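Insulinase family protease (Yersinia pestis, PDB 3GO9) probably hydrolyses peptide bonds as a protease of the insulinase (M16) family. Local coordinates at residues 441-446 against 450-455; 340-345 against 458-463. All coordinates share one frame; numbering follows the deposited sequence.

Contact 1. Residues 441-446 against 450-455; sequences LVLMQP and PEVNVK
L443 and Q445 of the strand 441-446 face the returning chain 450-455, with CA atoms 7.6 Å apart at both L443–V454 and Q445–E451. At that separation side chains bridge the backbones; the returning chain runs back along the strand as a loop and enters a helix at V454, behind the N-cap N453. The carboxamide of Q445 grips this loop twice. Q445 OE1 accepts the N-H of V452, 3.0 Å from V452 N, in an almost straight bond (177°), the donor tilted a little from the carbonyl plane. Q445 NE2 gives a more bent bond (145°) to P450 O at 2.9 Å, reaching that oxygen from above its carbonyl plane. Beside the amide, V452 CG2 lies 3.4 Å from Q445 NE2. With CG anti to the backbone N (chi1 -178°), the L443 side chain reaches out to the loop, and its CD2 branch abuts V452 CB at 3.6 Å, the two side chains nearly perpendicular, and V454 CG1 at 4.0 Å. S258 also bonds Q445 OE1, and E449 bonds NE2. One buried amide thus satisfies two backbone groups of the loop, and these four bonds should fix its flip while L443, V452 and V454 make the apolar part.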
loop_
_atom_site.group_PDB
_atom_site.type_symbol
_atom_site.label_atom_id
_atom_site.label_comp_id
_atom_site.label_asym_id
_atom_site.label_seq_id
_atom_site.Cartn_x
_atom_site.Cartn_y
_atom_site.Cartn_z
ATOM N N LEU A 441 -7.723 -0.920 -21.843
ATOM C CA LEU A 441 -6.521 -1.581 -22.358
ATOM C C LEU A 441 -5.311 -0.699 -22.230
ATOM O O LEU A 441 -5.225 0.362 -22.867
ATOM C CB LEU A 441 -6.665 -2.016 -23.806
ATOM C CG LEU A 441 -7.848 -2.879 -24.173
ATOM C CD1 LEU A 441 -7.812 -3.220 -25.698
ATOM C CD2 LEU A 441 -7.866 -4.122 -23.319
ATOM N N VAL A 442 -4.325 -1.171 -21.478
ATOM C CA VAL A 442 -3.093 -0.419 -21.295
ATOM C C VAL A 442 -1.935 -1.299 -21.766
ATOM O O VAL A 442 -1.618 -2.282 -21.121
ATOM C CB VAL A 442 -2.918 -0.004 -19.848
ATOM C CG1 VAL A 442 -1.532 0.711 -19.723
ATOM C CG2 VAL A 442 -4.087 0.880 -19.360
ATOM N N LEU A 443 -1.303 -0.913 -22.852
ATOM C CA LEU A 443 -0.225 -1.720 -23.460
ATOM C C LEU A 443 1.087 -1.051 -23.155
ATOM O O LEU A 443 1.313 0.067 -23.633
ATOM C CB LEU A 443 -0.375 -1.787 -24.960
ATOM C CG LEU A 443 0.697 -2.656 -25.649
ATOM C CD1 LEU A 443 0.660 -4.111 -25.215
ATOM C CD2 LEU A 443 0.553 -2.541 -27.114
HETATM N N MSE A 444 1.961 -1.765 -22.458
HETATM C CA MSE A 444 3.325 -1.259 -22.258
HETATM C C MSE A 444 4.183 -1.937 -23.326
HETATM O O MSE A 444 4.087 -3.143 -23.497
HETATM C CB MSE A 444 3.849 -1.622 -20.898
HETATM C CG MSE A 444 2.827 -1.631 -19.827
HETATM SE SE MSE A 444 2.310 0.176 -19.315
HETATM C CE MSE A 444 3.892 0.281 -18.206
ATOM N N GLN A 445 4.958 -1.158 -24.065
ATOM C CA GLN A 445 5.936 -1.712 -25.010
ATOM C C GLN A 445 7.379 -1.394 -24.608
ATOM O O GLN A 445 7.635 -0.364 -23.968
ATOM C CB GLN A 445 5.678 -1.165 -26.369
ATOM C CG GLN A 445 4.387 -1.711 -26.934
ATOM C CD GLN A 445 4.135 -1.261 -28.320
ATOM O OE1 GLN A 445 3.355 -0.327 -28.533
ATOM N NE2 GLN A 445 4.767 -1.911 -29.286
ATOM N N PRO A 446 8.319 -2.298 -24.947
ATOM C CA PRO A 446 9.757 -1.948 -24.706
ATOM C C PRO A 446 10.214 -0.792 -25.560
ATOM O O PRO A 446 9.770 -0.663 -26.707
ATOM C CB PRO A 446 10.491 -3.224 -25.138
ATOM C CG PRO A 446 9.467 -4.337 -25.007
ATOM C CD PRO A 446 8.172 -3.680 -25.449
ATOM N N PRO A 450 8.335 -1.060 -32.494
ATOM C CA PRO A 450 7.360 -0.313 -33.278
ATOM C C PRO A 450 6.027 -0.208 -32.537
ATOM O O PRO A 450 5.547 -1.219 -32.033
ATOM C CB PRO A 450 7.209 -1.160 -34.523
ATOM C CG PRO A 450 8.533 -1.803 -34.688
ATOM C CD PRO A 450 9.088 -2.007 -33.328
ATOM N N GLU A 451 5.474 1.008 -32.454
ATOM C CA GLU A 451 4.224 1.244 -31.749
ATOM C C GLU A 451 3.132 0.348 -32.281
ATOM O O GLU A 451 2.930 0.235 -33.496
ATOM C CB GLU A 451 3.795 2.710 -31.847
ATOM C CG GLU A 451 2.605 3.031 -30.959
ATOM C CD GLU A 451 2.359 4.518 -30.788
ATOM O OE1 GLU A 451 2.796 5.319 -31.647
ATOM O OE2 GLU A 451 1.721 4.878 -29.780
ATOM N N VAL A 452 2.433 -0.317 -31.358
ATOM C CA VAL A 452 1.246 -1.089 -31.698
ATOM C C VAL A 452 0.075 -0.116 -31.776
ATOM O O VAL A 452 -0.052 0.799 -30.955
ATOM C CB VAL A 452 0.935 -2.179 -30.641
ATOM C CG1 VAL A 452 -0.443 -2.759 -30.841
ATOM C CG2 VAL A 452 2.012 -3.266 -30.651
ATOM N N ASN A 453 -0.760 -0.314 -32.783
ATOM C CA ASN A 453 -1.995 0.440 -32.953
ATOM C C ASN A 453 -3.014 -0.092 -31.973
ATOM O O ASN A 453 -3.621 -1.137 -32.225
ATOM C CB ASN A 453 -2.500 0.266 -34.396
ATOM C CG ASN A 453 -3.774 1.018 -34.672
ATOM O OD1 ASN A 453 -4.587 1.261 -33.782
ATOM N ND2 ASN A 453 -3.962 1.390 -35.934
ATOM N N VAL A 454 -3.187 0.587 -30.840
ATOM C CA VAL A 454 -4.049 0.066 -29.789
ATOM C C VAL A 454 -5.528 0.275 -30.092
ATOM O O VAL A 454 -6.361 -0.379 -29.526
ATOM C CB VAL A 454 -3.693 0.604 -28.373
ATOM C CG1 VAL A 454 -2.334 0.099 -27.968
ATOM C CG2 VAL A 454 -3.724 2.122 -28.299
ATOM N N LYS A 455 -5.846 1.177 -31.006
ATOM C CA LYS A 455 -7.218 1.305 -31.461
ATOM C C LYS A 455 -7.632 0.051 -32.206
ATOM O O LYS A 455 -8.715 -0.466 -31.976
ATOM C CB LYS A 455 -7.386 2.577 -32.299
ATOM C CG LYS A 455 -7.078 3.853 -31.484
ATOM C CD LYS A 455 -7.243 5.144 -32.267
ATOM C CE LYS A 455 -6.412 6.282 -31.629
ATOM N NZ LYS A 455 -6.931 7.679 -31.879
#

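Contact 2. Residues 340-345 against 458-463; sequences NLTANM and QEIYNG
M345, a selenomethionine, reaches from helix 341-345 to I460 and Y461 of helix 458-463 and carries most of the contact. Its side chain leaves the helix extended, with chi1 and chi2 both near 180°, then bends at chi3 (72°), which turns CE against the second helix. M345 CE meets the CG2 branch of I460 at 3.6 Å, the two side chains meeting at a slant, and lies 3.9 Å from the backbone N of Y461. M345 SE adds a second touch on Y461, 4.1 Å from Y461 CB, where the two side chains run roughly perpendicular. The selenium stands oblique to the tyrosine ring, and the side-chain touch is at CB. About one turn before M345, T342 meets the other branch of I460: I460 CD1 is 4.0 Å from T342 CG2, methyl against methyl, with the side chains crossing near a right angle. I460 therefore straddles the interface, CG2 serving M345 and CD1 serving T342. The short helix axes make a near-parallel pair at 27°, 10.9 Å apart at closest approach, a separation spanned by the long selenomethionine. L457, from the same C-terminal helix, also touches T342 and M345, while L269 of strand 267-276 packs on M345 and brings in the five-stranded sheet. With no hydrogen bond across the two segments, the helices are held here by dispersion and the hydrophobic effect, from a buried selenomethionine and tyrosine to a more exposed isoleucine–threonine margin.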
loop_
_atom_site.group_PDB
_atom_site.type_symbol
_atom_site.label_atom_id
_atom_site.label_comp_id
_atom_site.label_asym_id
_atom_site.label_seq_id
_atom_site.Cartn_x
_atom_site.Cartn_y
_atom_site.Cartn_z
ATOM N N ASN A 340 3.168 -12.339 -30.287
ATOM C CA ASN A 340 2.115 -13.206 -29.756
ATOM C C ASN A 340 0.991 -12.426 -29.067
ATOM O O ASN A 340 0.074 -13.021 -28.537
ATOM C CB ASN A 340 2.717 -14.158 -28.730
ATOM C CG ASN A 340 3.885 -14.959 -29.272
ATOM O OD1 ASN A 340 4.993 -14.891 -28.740
ATOM N ND2 ASN A 340 3.646 -15.719 -30.306
ATOM N N LEU A 341 1.047 -11.100 -29.106
ATOM C CA LEU A 341 0.083 -10.242 -28.419
ATOM C C LEU A 341 -1.379 -10.488 -28.791
ATOM O O LEU A 341 -2.201 -10.714 -27.904
ATOM C CB LEU A 341 0.427 -8.786 -28.691
ATOM C CG LEU A 341 -0.482 -7.727 -28.063
ATOM C CD1 LEU A 341 -0.610 -7.741 -26.536
ATOM C CD2 LEU A 341 0.011 -6.326 -28.518
ATOM N N THR A 342 -1.706 -10.415 -30.075
ATOM C CA THR A 342 -3.098 -10.574 -30.490
ATOM C C THR A 342 -3.646 -11.960 -30.110
ATOM O O THR A 342 -4.733 -12.057 -29.571
ATOM C CB THR A 342 -3.297 -10.296 -31.955
ATOM O OG1 THR A 342 -2.807 -8.998 -32.307
ATOM C CG2 THR A 342 -4.761 -10.396 -32.304
ATOM N N ALA A 343 -2.874 -13.017 -30.318
ATOM C CA ALA A 343 -3.310 -14.372 -29.937
ATOM C C ALA A 343 -3.530 -14.490 -28.431
ATOM O O ALA A 343 -4.513 -15.063 -27.981
ATOM C CB ALA A 343 -2.286 -15.421 -30.412
ATOM N N ASN A 344 -2.613 -13.929 -27.642
ATOM C CA ASN A 344 -2.679 -14.034 -26.208
ATOM C C ASN A 344 -3.803 -13.193 -25.602
ATOM O O ASN A 344 -4.517 -13.633 -24.698
ATOM C CB ASN A 344 -1.305 -13.735 -25.570
ATOM C CG ASN A 344 -0.359 -14.927 -25.645
ATOM O OD1 ASN A 344 -0.829 -16.065 -25.682
ATOM N ND2 ASN A 344 0.965 -14.679 -25.729
HETATM N N MSE A 345 -4.001 -12.003 -26.154
HETATM C CA MSE A 345 -5.144 -11.198 -25.778
HETATM C C MSE A 345 -6.470 -11.899 -26.109
HETATM O O MSE A 345 -7.405 -11.903 -25.311
HETATM C CB MSE A 345 -5.108 -9.860 -26.462
HETATM C CG MSE A 345 -6.274 -8.970 -26.087
HETATM SE SE MSE A 345 -6.409 -7.283 -27.101
HETATM C CE MSE A 345 -6.989 -7.996 -28.796
ATOM N N GLN A 458 -8.075 -2.701 -29.740
ATOM C CA GLN A 458 -9.340 -2.474 -29.066
ATOM C C GLN A 458 -10.528 -2.986 -29.877
ATOM O O GLN A 458 -11.453 -3.523 -29.300
ATOM C CB GLN A 458 -9.555 -0.983 -28.770
ATOM C CG GLN A 458 -10.856 -0.635 -28.023
ATOM C CD GLN A 458 -10.821 -0.924 -26.544
ATOM O OE1 GLN A 458 -9.984 -0.374 -25.817
ATOM N NE2 GLN A 458 -11.721 -1.785 -26.081
ATOM N N GLU A 459 -10.499 -2.780 -31.199
ATOM C CA GLU A 459 -11.552 -3.290 -32.078
ATOM C C GLU A 459 -11.651 -4.812 -32.045
ATOM O O GLU A 459 -12.755 -5.363 -31.923
ATOM C CB GLU A 459 -11.330 -2.801 -33.508
ATOM C CG GLU A 459 -11.475 -1.286 -33.662
ATOM C CD GLU A 459 -11.286 -0.836 -35.096
ATOM O OE1 GLU A 459 -11.390 -1.677 -36.023
ATOM O OE2 GLU A 459 -11.043 0.361 -35.303
ATOM N N ILE A 460 -10.488 -5.482 -32.130
ATOM C CA ILE A 460 -10.388 -6.944 -32.028
ATOM C C ILE A 460 -10.974 -7.427 -30.701
ATOM O O ILE A 460 -11.814 -8.322 -30.651
ATOM C CB ILE A 460 -8.910 -7.414 -32.191
ATOM C CG1 ILE A 460 -8.437 -7.221 -33.634
ATOM C CG2 ILE A 460 -8.718 -8.872 -31.796
ATOM C CD1 ILE A 460 -6.920 -7.409 -33.835
ATOM N N TYR A 461 -10.558 -6.786 -29.621
ATOM C CA TYR A 461 -11.050 -7.067 -28.287
ATOM C C TYR A 461 -12.562 -6.874 -28.215
ATOM O O TYR A 461 -13.293 -7.735 -27.697
ATOM C CB TYR A 461 -10.347 -6.158 -27.251
ATOM C CG TYR A 461 -10.821 -6.404 -25.841
ATOM C CD1 TYR A 461 -10.248 -7.384 -25.044
ATOM C CD2 TYR A 461 -11.838 -5.637 -25.278
ATOM C CE1 TYR A 461 -10.699 -7.601 -23.767
ATOM C CE2 TYR A 461 -12.277 -5.834 -24.026
ATOM C CZ TYR A 461 -11.715 -6.828 -23.261
ATOM O OH TYR A 461 -12.128 -7.051 -21.988
ATOM N N ASN A 462 -13.035 -5.740 -28.725
ATOM C CA ASN A 462 -14.495 -5.486 -28.716
ATOM C C ASN A 462 -15.280 -6.583 -29.436
ATOM O O ASN A 462 -16.367 -6.966 -29.011
ATOM C CB ASN A 462 -14.800 -4.120 -29.322
ATOM C CG ASN A 462 -14.384 -2.982 -28.412
ATOM O OD1 ASN A 462 -14.072 -3.183 -27.221
ATOM N ND2 ASN A 462 -14.389 -1.764 -28.961
ATOM N N GLY A 463 -14.697 -7.120 -30.504
ATOM C CA GLY A 463 -15.344 -8.200 -31.256
ATOM C C GLY A 463 -15.612 -9.422 -30.388
ATOM O O GLY A 463 -16.687 -10.006 -30.428
#

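In the fold
Contacts 1 and 2 lie with their centres about 12 Å apart, on the same side of the chain's centre, and both use the last helix, 454-465. Helix 341-358 comes first in sequence; strand 440-446, in the five-stranded mixed sheet, follows, and the chain then turns into the last helix. Contact 1 spans the short turn from strand to helix, whereas contact 2 joins that helix to one more than a hundred residues earlier. L341 CD2 links them, packing 4.0 Å from L443 CD1, as does Q458 OE1, 3.6 Å from L441 CD1. Together they join the C-terminal helix to both the sheet and helix 341-358.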